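Local coordinates for Lactamase_B domain-containing protein (Pontibacter korlensis, PDB 6XFR), which probably hydrolyses beta-lactams to substituted beta-amino acids with zinc as cofactor, as a class B1 metallo-beta-lactamase, at residues H78-K83 with G140-N145; N145-L150 with Q190-A195; I155-C160 with V199-P204. All blocks are in the same frame, centred on the assembly; numbering follows the deposited sequence.

Interaction 1 (H78-K83 with G140-N145). With ZN (zinc ion), chain N; ZN (zinc ion), chain O; SO4 (sulfate ion), chain X.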
loop_
_atom_site.group_PDB
_atom_site.type_symbol
_atom_site.label_atom_id
_atom_site.label_comp_id
_atom_site.label_asym_id
_atom_site.label_seq_id
_atom_site.Cartn_x
_atom_site.Cartn_y
_atom_site.Cartn_z
ATOM N N HIS B 78 -19.551 2.056 9.636
ATOM C CA HIS B 78 -20.154 2.708 10.793
ATOM C C HIS B 78 -20.915 3.922 10.268
ATOM O O HIS B 78 -21.001 4.139 9.053
ATOM C CB HIS B 78 -19.109 3.002 11.876
ATOM C CG HIS B 78 -18.163 4.111 11.557
ATOM N ND1 HIS B 78 -17.320 4.085 10.470
ATOM C CD2 HIS B 78 -17.886 5.254 12.223
ATOM C CE1 HIS B 78 -16.590 5.185 10.463
ATOM N NE2 HIS B 78 -16.908 5.907 11.518
ATOM N N TRP B 79 -21.510 4.696 11.183
ATOM C CA TRP B 79 -22.562 5.622 10.763
ATOM C C TRP B 79 -22.060 6.969 10.256
ATOM O O TRP B 79 -22.854 7.710 9.667
ATOM C CB TRP B 79 -23.553 5.874 11.906
ATOM C CG TRP B 79 -23.006 6.540 13.136
ATOM C CD1 TRP B 79 -22.461 5.928 14.234
ATOM C CD2 TRP B 79 -23.003 7.942 13.423
ATOM N NE1 TRP B 79 -22.119 6.863 15.186
ATOM C CE2 TRP B 79 -22.434 8.108 14.713
ATOM C CE3 TRP B 79 -23.432 9.079 12.718
ATOM C CZ2 TRP B 79 -22.274 9.363 15.308
ATOM C CZ3 TRP B 79 -23.275 10.329 13.314
ATOM C CH2 TRP B 79 -22.697 10.458 14.598
ATOM N N HIS B 80 -20.767 7.260 10.376
ATOM C CA HIS B 80 -20.274 8.583 10.035
ATOM C C HIS B 80 -20.277 8.828 8.523
ATOM O O HIS B 80 -20.234 7.903 7.700
ATOM C CB HIS B 80 -18.869 8.770 10.590
ATOM C CG HIS B 80 -18.823 9.142 12.037
ATOM N ND1 HIS B 80 -17.720 8.898 12.828
ATOM C CD2 HIS B 80 -19.729 9.750 12.836
ATOM C CE1 HIS B 80 -17.949 9.339 14.053
ATOM N NE2 HIS B 80 -19.161 9.859 14.086
ATOM N N ASP B 81 -20.272 10.118 8.171
ATOM C CA ASP B 81 -20.441 10.521 6.779
ATOM C C ASP B 81 -19.325 9.978 5.895
ATOM O O ASP B 81 -19.569 9.612 4.738
ATOM C CB ASP B 81 -20.519 12.048 6.680
ATOM C CG ASP B 81 -21.962 12.593 6.784
ATOM O OD1 ASP B 81 -22.123 13.832 6.776
ATOM O OD2 ASP B 81 -22.930 11.801 6.877
ATOM N N ASP B 82 -18.091 9.901 6.424
ATOM C CA ASP B 82 -16.942 9.464 5.620
ATOM C C ASP B 82 -17.041 8.003 5.205
ATOM O O ASP B 82 -16.491 7.644 4.165
ATOM C CB ASP B 82 -15.607 9.743 6.352
ATOM C CG ASP B 82 -15.360 8.840 7.575
ATOM O OD1 ASP B 82 -16.311 8.442 8.269
ATOM O OD2 ASP B 82 -14.188 8.561 7.894
ATOM N N LYS B 83 -17.769 7.164 5.942
ATOM C CA LYS B 83 -17.990 5.785 5.521
ATOM C C LYS B 83 -19.408 5.504 5.036
ATOM O O LYS B 83 -19.644 4.426 4.474
ATOM C CB LYS B 83 -17.657 4.799 6.662
ATOM C CG LYS B 83 -16.297 5.066 7.376
ATOM C CD LYS B 83 -15.060 4.543 6.630
ATOM C CE LYS B 83 -14.544 5.602 5.643
ATOM N NZ LYS B 83 -13.366 5.257 4.793
ATOM N N GLY B 140 -14.676 1.524 19.512
ATOM C CA GLY B 140 -13.390 2.178 19.499
ATOM C C GLY B 140 -13.617 3.582 18.998
ATOM O O GLY B 140 -14.013 4.473 19.772
ATOM N N HIS B 141 -13.394 3.777 17.692
ATOM C CA HIS B 141 -13.701 5.056 17.050
ATOM C C HIS B 141 -15.178 5.445 17.217
ATOM O O HIS B 141 -15.502 6.612 17.475
ATOM C CB HIS B 141 -13.316 4.962 15.582
ATOM C CG HIS B 141 -13.814 6.087 14.733
ATOM N ND1 HIS B 141 -13.231 7.334 14.730
ATOM C CD2 HIS B 141 -14.825 6.142 13.833
ATOM C CE1 HIS B 141 -13.857 8.110 13.868
ATOM N NE2 HIS B 141 -14.830 7.409 13.311
ATOM N N THR B 142 -16.082 4.480 17.070
ATOM C CA THR B 142 -17.486 4.676 17.352
ATOM C C THR B 142 -17.981 3.449 18.098
ATOM O O THR B 142 -17.288 2.432 18.174
ATOM C CB THR B 142 -18.316 4.887 16.081
ATOM O OG1 THR B 142 -18.110 3.789 15.188
ATOM C CG2 THR B 142 -17.953 6.188 15.414
ATOM N N ALA B 143 -19.199 3.546 18.652
ATOM C CA ALA B 143 -19.761 2.413 19.371
ATOM C C ALA B 143 -20.051 1.242 18.439
ATOM O O ALA B 143 -20.184 0.108 18.903
ATOM C CB ALA B 143 -21.029 2.845 20.091
ATOM N N ASP B 144 -20.121 1.484 17.137
ATOM C CA ASP B 144 -20.623 0.494 16.199
ATOM C C ASP B 144 -19.617 0.048 15.133
ATOM O O ASP B 144 -19.974 -0.782 14.292
ATOM C CB ASP B 144 -21.883 1.045 15.499
ATOM C CG ASP B 144 -21.561 2.248 14.568
ATOM O OD1 ASP B 144 -20.778 3.161 14.980
ATOM O OD2 ASP B 144 -22.072 2.256 13.420
ATOM N N ASN B 145 -18.370 0.528 15.157
ATOM C CA ASN B 145 -17.457 0.263 14.044
ATOM C C ASN B 145 -17.269 -1.238 13.804
ATOM O O ASN B 145 -17.014 -2.000 14.741
ATOM C CB ASN B 145 -16.084 0.906 14.288
ATOM C CG ASN B 145 -15.556 0.720 15.702
ATOM O OD1 ASN B 145 -15.600 1.639 16.501
ATOM N ND2 ASN B 145 -15.115 -0.479 16.026
HETATM ZN ZN ZN N . -16.001 7.861 11.864
HETATM ZN ZN ZN O . -13.036 8.534 9.817
HETATM S S SO4 X . -16.124 12.205 9.845
HETATM O O1 SO4 X . -15.533 10.873 10.017
HETATM O O2 SO4 X . -15.017 13.176 9.796
HETATM O O3 SO4 X . -17.015 12.482 10.967
HETATM O O4 SO4 X . -16.949 12.291 8.637
HETATM O O HOH W 1 -11.725 9.255 11.576
#
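His78, His80 and His141 form the three-histidine zinc site of the metallo-beta-lactamase fold, the first two belonging to the HxHxD motif that ends at Asp82. One zinc ion is held by His78 NE2 (2.2 Å), His80 ND1 (2.2 Å) and His141 NE2 (1.9 Å), tying the two loops together. The His141 ring stands steeply against both partners, its plane 79° from that of His78 and 81° from that of His80, and its NE2 meets the His80 ring at the edge. Thr142 packs beside two of these ligands: its CG2 lies 3.4 Å from His80 CE1, and its OG1 is near His78 CD2. Thr142 OG1 donates a hydrogen bond to Asp144 OD1 (2.7 Å), meeting it from above the carboxylate plane. Asp144 OD1 borders the edge of the Trp79 ring at CD1 (3.3 Å), and OD2 is hydrogen-bonded to Thr103. Asp82 OD2 binds the second zinc ion (2.2 Å), which Cys160 and His202 complete; a sulfate ion, probably from the crystallisation liquor, lies close to Asp82. His80 NE2 is hydrogen-bonded to Asp175, a second-shell contact. Three imidazoles on one zinc and Asp82, Cys160 and His202 on the other probably give the two metals different electronic character.

Interaction 2 (N145-L150 with Q190-A195); sequences NVVVYL and QRYPKA. With EPE (4-(2-hydroxyethyl)-1-piperazine ethanesulfonic acid), chain M.
The Tyr149 and Tyr192 rings meet obliquely, with planes 47° apart and centroids separated by 4.3 Å. CD1 of Tyr192 lies over the centre of one face of the Tyr149 ring, and the neighbouring CE1 reaches the CG and CB end of the same side chain. At the edge of the Tyr149 ring, near its plane, is O1S of a bound HEPES molecule, and the CB of Ala195 approaches obliquely, 3.9 Å from Tyr149 CE1. One face of the Tyr192 ring carries the CG of Arg191, the residue just before it, whose guanidinium makes a cation-pi contact with Tyr135. Two residues before Tyr149 on the same strand, Val147 adds its CG2 branch, 4.2 Å from Tyr192 CE2.

The two tyrosine side chains run antiparallel alongside one another. With CG of Tyr149 anti to the backbone N (chi1 -170°), its ring extends from strand 147-150 to the turn after the helix, and its hydroxyl ends close to Lys194 and Ala195. There Tyr149 OH donates to O1S of the HEPES sulfonate (2.6 Å), while Lys194 N gives a fairly straight bond to O3S of the same group (3.3 Å, 162°). The sulfonate thus bridges strand and turn, and Thr124 gives the HEPES molecule a further hydrogen bond. The turn itself is of type I, closed by Ala195 N to Tyr192 O at 3.2 Å.

Leu156 of the adjoining strand and Glu133 of strand 130-135 also touch both tyrosines, which places the pair over the sheet. This is the layered alpha-beta packing of the metallo-beta-lactamase sandwich: the C-terminal end of helix 181-191 and the turn that leads on into strand 197-200 lie against one face of the mixed sheet that contains strands 130-135, 147-150 and 155-159.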
loop_
_atom_site.group_PDB
_atom_site.type_symbol
_atom_site.label_atom_id
_atom_site.label_comp_id
_atom_site.label_asym_id
_atom_site.label_seq_id
_atom_site.Cartn_x
_atom_site.Cartn_y
_atom_site.Cartn_z
ATOM N N ASN B 145 -18.370 0.528 15.157
ATOM C CA ASN B 145 -17.457 0.263 14.044
ATOM C C ASN B 145 -17.269 -1.238 13.804
ATOM O O ASN B 145 -17.014 -2.000 14.741
ATOM C CB ASN B 145 -16.084 0.906 14.288
ATOM C CG ASN B 145 -15.556 0.720 15.702
ATOM O OD1 ASN B 145 -15.600 1.639 16.501
ATOM N ND2 ASN B 145 -15.115 -0.479 16.026
ATOM N N VAL B 146 -17.354 -1.666 12.538
ATOM C CA VAL B 146 -17.082 -3.061 12.178
ATOM C C VAL B 146 -15.912 -3.126 11.205
ATOM O O VAL B 146 -15.625 -2.185 10.464
ATOM C CB VAL B 146 -18.296 -3.806 11.569
ATOM C CG1 VAL B 146 -19.262 -4.191 12.633
ATOM C CG2 VAL B 146 -18.965 -3.008 10.457
ATOM N N VAL B 147 -15.262 -4.283 11.182
ATOM C CA VAL B 147 -14.226 -4.534 10.195
ATOM C C VAL B 147 -14.747 -5.574 9.199
ATOM O O VAL B 147 -15.789 -6.207 9.399
ATOM C CB VAL B 147 -12.881 -4.968 10.835
ATOM C CG1 VAL B 147 -12.432 -4.003 11.901
ATOM C CG2 VAL B 147 -12.918 -6.405 11.377
ATOM N N VAL B 148 -14.041 -5.682 8.074
ATOM C CA VAL B 148 -14.343 -6.611 6.986
ATOM C C VAL B 148 -13.053 -7.333 6.643
ATOM O O VAL B 148 -12.017 -6.691 6.458
ATOM C CB VAL B 148 -14.892 -5.896 5.732
ATOM C CG1 VAL B 148 -15.171 -6.881 4.636
ATOM C CG2 VAL B 148 -16.126 -5.092 6.075
ATOM N N TYR B 149 -13.105 -8.653 6.580
ATOM C CA TYR B 149 -11.938 -9.456 6.282
ATOM C C TYR B 149 -12.231 -10.239 5.023
ATOM O O TYR B 149 -13.352 -10.734 4.841
ATOM C CB TYR B 149 -11.562 -10.404 7.424
ATOM C CG TYR B 149 -10.198 -11.104 7.252
ATOM C CD1 TYR B 149 -8.999 -10.357 7.101
ATOM C CD2 TYR B 149 -10.103 -12.515 7.258
ATOM C CE1 TYR B 149 -7.764 -10.983 6.962
ATOM C CE2 TYR B 149 -8.859 -13.149 7.130
ATOM C CZ TYR B 149 -7.705 -12.365 6.977
ATOM O OH TYR B 149 -6.505 -12.983 6.836
ATOM N N LEU B 150 -11.253 -10.244 4.107
ATOM C CA LEU B 150 -11.223 -11.161 2.979
ATOM C C LEU B 150 -10.258 -12.284 3.355
ATOM O O LEU B 150 -9.033 -12.069 3.334
ATOM C CB LEU B 150 -10.764 -10.446 1.701
ATOM C CG LEU B 150 -11.291 -9.030 1.393
ATOM C CD1 LEU B 150 -11.007 -8.564 -0.024
ATOM C CD2 LEU B 150 -12.780 -8.966 1.638
ATOM N N GLN B 190 -5.995 -10.897 17.503
ATOM C CA GLN B 190 -6.116 -12.313 17.814
ATOM C C GLN B 190 -6.968 -13.073 16.808
ATOM O O GLN B 190 -6.746 -14.275 16.615
ATOM C CB GLN B 190 -6.702 -12.492 19.231
ATOM C CG GLN B 190 -5.918 -13.504 20.097
ATOM C CD GLN B 190 -4.432 -13.116 20.286
ATOM O OE1 GLN B 190 -4.105 -12.007 20.737
ATOM N NE2 GLN B 190 -3.534 -14.026 19.905
ATOM N N ARG B 191 -7.831 -12.381 16.065
ATOM C CA ARG B 191 -8.725 -13.030 15.118
ATOM C C ARG B 191 -8.161 -13.148 13.707
ATOM O O ARG B 191 -8.545 -14.073 12.980
ATOM C CB ARG B 191 -10.049 -12.276 15.092
ATOM C CG ARG B 191 -11.088 -12.848 14.196
ATOM C CD ARG B 191 -12.370 -12.076 14.310
ATOM N NE ARG B 191 -13.472 -12.823 13.726
ATOM C CZ ARG B 191 -14.237 -13.683 14.392
ATOM N NH1 ARG B 191 -14.044 -13.915 15.693
ATOM N NH2 ARG B 191 -15.195 -14.316 13.748
ATOM N N TYR B 192 -7.270 -12.246 13.296
ATOM C CA TYR B 192 -6.664 -12.284 11.958
ATOM C C TYR B 192 -5.141 -12.363 12.062
ATOM O O TYR B 192 -4.430 -11.486 11.566
ATOM C CB TYR B 192 -7.091 -11.076 11.124
ATOM C CG TYR B 192 -8.582 -10.900 11.147
ATOM C CD1 TYR B 192 -9.396 -11.689 10.342
ATOM C CD2 TYR B 192 -9.188 -9.999 12.032
ATOM C CE1 TYR B 192 -10.755 -11.559 10.377
ATOM C CE2 TYR B 192 -10.570 -9.861 12.077
ATOM C CZ TYR B 192 -11.342 -10.655 11.248
ATOM O OH TYR B 192 -12.706 -10.567 11.262
ATOM N N PRO B 193 -4.605 -13.399 12.710
ATOM C CA PRO B 193 -3.151 -13.453 12.910
ATOM C C PRO B 193 -2.346 -13.518 11.615
ATOM O O PRO B 193 -1.156 -13.192 11.645
ATOM C CB PRO B 193 -2.964 -14.713 13.763
ATOM C CG PRO B 193 -4.156 -15.517 13.503
ATOM C CD PRO B 193 -5.269 -14.554 13.328
ATOM N N LYS B 194 -2.939 -13.951 10.494
ATOM C CA LYS B 194 -2.242 -14.059 9.214
ATOM C C LYS B 194 -2.761 -13.050 8.190
ATOM O O LYS B 194 -2.737 -13.316 6.989
ATOM C CB LYS B 194 -2.332 -15.483 8.656
ATOM C CG LYS B 194 -1.605 -16.487 9.566
ATOM C CD LYS B 194 -0.283 -17.114 9.046
ATOM C CE LYS B 194 0.162 -18.317 9.891
ATOM N NZ LYS B 194 -0.027 -19.701 9.466
ATOM N N ALA B 195 -3.244 -11.895 8.647
ATOM C CA ALA B 195 -3.594 -10.817 7.727
ATOM C C ALA B 195 -2.348 -10.219 7.058
ATOM O O ALA B 195 -1.351 -9.911 7.716
ATOM C CB ALA B 195 -4.366 -9.737 8.472
HETATM N N1 EPE M . -10.323 -16.640 9.959
HETATM C C2 EPE M . -10.962 -15.492 10.630
HETATM C C3 EPE M . -12.282 -15.868 11.298
HETATM N N4 EPE M . -13.149 -16.629 10.419
HETATM C C5 EPE M . -12.518 -17.639 9.577
HETATM C C6 EPE M . -11.218 -17.177 8.929
HETATM C C7 EPE M . -14.539 -16.838 10.819
HETATM C C8 EPE M . -15.462 -17.055 9.618
HETATM O O8 EPE M . -16.754 -17.498 9.997
HETATM C C9 EPE M . -9.131 -16.101 9.298
HETATM C C10 EPE M . -7.821 -16.557 9.933
HETATM S S EPE M . -6.379 -15.740 9.194
HETATM O O1S EPE M . -6.509 -15.456 7.745
HETATM O O2S EPE M . -5.255 -16.654 9.367
HETATM O O3S EPE M . -6.120 -14.522 9.956
#

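Interaction 3 (I155-C160 with V199-P204). With ZN (zinc ion), chain O.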
loop_
_atom_site.group_PDB
_atom_site.type_symbol
_atom_site.label_atom_id
_atom_site.label_comp_id
_atom_site.label_asym_id
_atom_site.label_seq_id
_atom_site.Cartn_x
_atom_site.Cartn_y
_atom_site.Cartn_z
ATOM N N ILE B 155 -6.854 -9.828 3.466
ATOM C CA ILE B 155 -6.905 -8.377 3.518
ATOM C C ILE B 155 -7.902 -7.972 4.602
ATOM O O ILE B 155 -9.070 -8.384 4.566
ATOM C CB ILE B 155 -7.325 -7.803 2.158
ATOM C CG1 ILE B 155 -6.258 -8.083 1.094
ATOM C CG2 ILE B 155 -7.616 -6.297 2.280
ATOM C CD1 ILE B 155 -6.456 -7.314 -0.227
ATOM N N LEU B 156 -7.455 -7.155 5.551
ATOM C CA LEU B 156 -8.311 -6.694 6.636
ATOM C C LEU B 156 -8.554 -5.196 6.493
ATOM O O LEU B 156 -7.612 -4.400 6.542
ATOM C CB LEU B 156 -7.689 -6.998 7.993
ATOM C CG LEU B 156 -8.432 -6.299 9.124
ATOM C CD1 LEU B 156 -9.784 -6.954 9.358
ATOM C CD2 LEU B 156 -7.561 -6.268 10.416
ATOM N N PHE B 157 -9.806 -4.820 6.293
ATOM C CA PHE B 157 -10.228 -3.420 6.266
ATOM C C PHE B 157 -10.727 -3.014 7.650
ATOM O O PHE B 157 -11.711 -3.582 8.148
ATOM C CB PHE B 157 -11.334 -3.187 5.250
ATOM C CG PHE B 157 -11.787 -1.786 5.205
ATOM C CD1 PHE B 157 -11.010 -0.820 4.570
ATOM C CD2 PHE B 157 -12.973 -1.414 5.793
ATOM C CE1 PHE B 157 -11.405 0.510 4.519
ATOM C CE2 PHE B 157 -13.378 -0.079 5.748
ATOM C CZ PHE B 157 -12.583 0.883 5.095
ATOM N N GLY B 158 -10.012 -2.082 8.282
ATOM C CA GLY B 158 -10.270 -1.630 9.635
ATOM C C GLY B 158 -10.926 -0.275 9.778
ATOM O O GLY B 158 -11.129 0.169 10.907
ATOM N N GLY B 159 -11.184 0.438 8.688
ATOM C CA GLY B 159 -11.866 1.720 8.755
ATOM C C GLY B 159 -11.206 2.667 9.730
ATOM O O GLY B 159 -9.984 2.622 9.936
ATOM N N CYS B 160 -12.012 3.493 10.391
ATOM C CA CYS B 160 -11.423 4.458 11.302
ATOM C C CYS B 160 -11.056 3.829 12.648
ATOM O O CYS B 160 -10.455 4.512 13.487
ATOM C CB CYS B 160 -12.388 5.641 11.508
ATOM S SG CYS B 160 -13.235 6.196 9.990
ATOM N N VAL B 199 -6.085 -2.104 6.061
ATOM C CA VAL B 199 -6.419 -0.839 5.394
ATOM C C VAL B 199 -7.080 0.085 6.412
ATOM O O VAL B 199 -8.176 -0.220 6.897
ATOM C CB VAL B 199 -7.304 -1.034 4.166
ATOM C CG1 VAL B 199 -7.354 0.289 3.416
ATOM C CG2 VAL B 199 -6.749 -2.142 3.289
ATOM N N PRO B 200 -6.460 1.200 6.758
ATOM C CA PRO B 200 -7.108 2.208 7.597
ATOM C C PRO B 200 -7.950 3.151 6.746
ATOM O O PRO B 200 -7.967 3.095 5.517
ATOM C CB PRO B 200 -5.921 2.950 8.211
ATOM C CG PRO B 200 -4.901 2.921 7.112
ATOM C CD PRO B 200 -5.093 1.584 6.384
ATOM N N SER B 201 -8.614 4.074 7.422
ATOM C CA SER B 201 -9.445 4.978 6.653
ATOM C C SER B 201 -8.689 6.196 6.163
ATOM O O SER B 201 -8.910 6.635 5.034
ATOM C CB SER B 201 -10.637 5.439 7.491
ATOM O OG SER B 201 -11.680 4.536 7.299
ATOM N N HIS B 202 -7.800 6.748 6.980
ATOM C CA HIS B 202 -7.348 8.115 6.773
ATOM C C HIS B 202 -5.829 8.227 6.612
ATOM O O HIS B 202 -5.241 9.295 6.831
ATOM C CB HIS B 202 -7.870 8.982 7.917
ATOM C CG HIS B 202 -9.364 8.962 8.042
ATOM N ND1 HIS B 202 -10.197 9.308 7.000
ATOM C CD2 HIS B 202 -10.173 8.624 9.072
ATOM C CE1 HIS B 202 -11.453 9.191 7.386
ATOM N NE2 HIS B 202 -11.467 8.783 8.642
ATOM N N GLY B 203 -5.191 7.152 6.156
ATOM C CA GLY B 203 -3.784 7.163 5.841
ATOM C C GLY B 203 -3.430 5.942 5.017
ATOM O O GLY B 203 -4.304 5.136 4.656
ATOM N N PRO B 204 -2.145 5.804 4.677
ATOM C CA PRO B 204 -1.698 4.658 3.866
ATOM C C PRO B 204 -1.847 3.351 4.617
ATOM O O PRO B 204 -1.763 3.303 5.844
ATOM C CB PRO B 204 -0.223 4.972 3.572
ATOM C CG PRO B 204 -0.074 6.485 3.897
ATOM C CD PRO B 204 -1.050 6.728 5.013
HETATM ZN ZN ZN O . -13.036 8.534 9.817
HETATM O O HOH W 1 -11.725 9.255 11.576
#
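Strand 155-159 and strand 197-200 are the parallel neighbours of a beta-alpha-beta unit whose connection includes helix 181-191, and both run toward the zinc centre. Phe157 and Val199 are bridged: Val199 N donates to Leu156 O (2.8 Å), and Gly158 N donates to Val199 O (3.0 Å). The side chains of the bridged pair share one face of the sheet. Phe157 CG lies anti to the backbone N (chi1 180°), which sets CD1 of the ring 3.7 Å from Val199 CB. Over the centre of one face of that ring lies the backbone N of Gly159, a residue with positive phi (53°).

Ser201 N makes a weak bond to Gly159 O. Ser201 OG packs against the Gly159 backbone and is hydrogen-bonded to Lys83, while Ser201 CB sits over the centre of one face of the His202 ring. The two segments converge on the metal: Cys160 SG at 2.4 Å and His202 NE2 at 2.0 Å bind the same zinc ion, with a water at 2.3 Å and Asp82 completing the set. His202 ND1 is hydrogen-bonded to the carbonyl of Pro32, a second-shell contact that fixes how the ring is turned. A thiolate, an imidazole and a carboxylate gathered on one zinc ion imply a ligand set rich in negative charge, which would be expected to lower the effective charge of the metal.

Overall arrangement
Interactions 1 and 3 meet at the zinc centre, while interactions 2 and 3 share the mixed sheet of strands 147-150, 155-159 and 197-200. Interaction 1 closes before the other two open and runs on through Asn145, which it shares with interaction 2; their centres are about 17 Å apart. Interactions 2 and 3 alternate along the chain, with centres about 11 Å apart, and meet where strand 147-150 pairs antiparallel with strand 155-159. Interaction 3 lies about 13 Å from interaction 1, centre to centre, and the second zinc ion with its water belongs to both. Loops from both mixed sheets thus converge on the metals: 78-83 after strand 71-75 of one, and 140-145, Cys160 and His202 from the other.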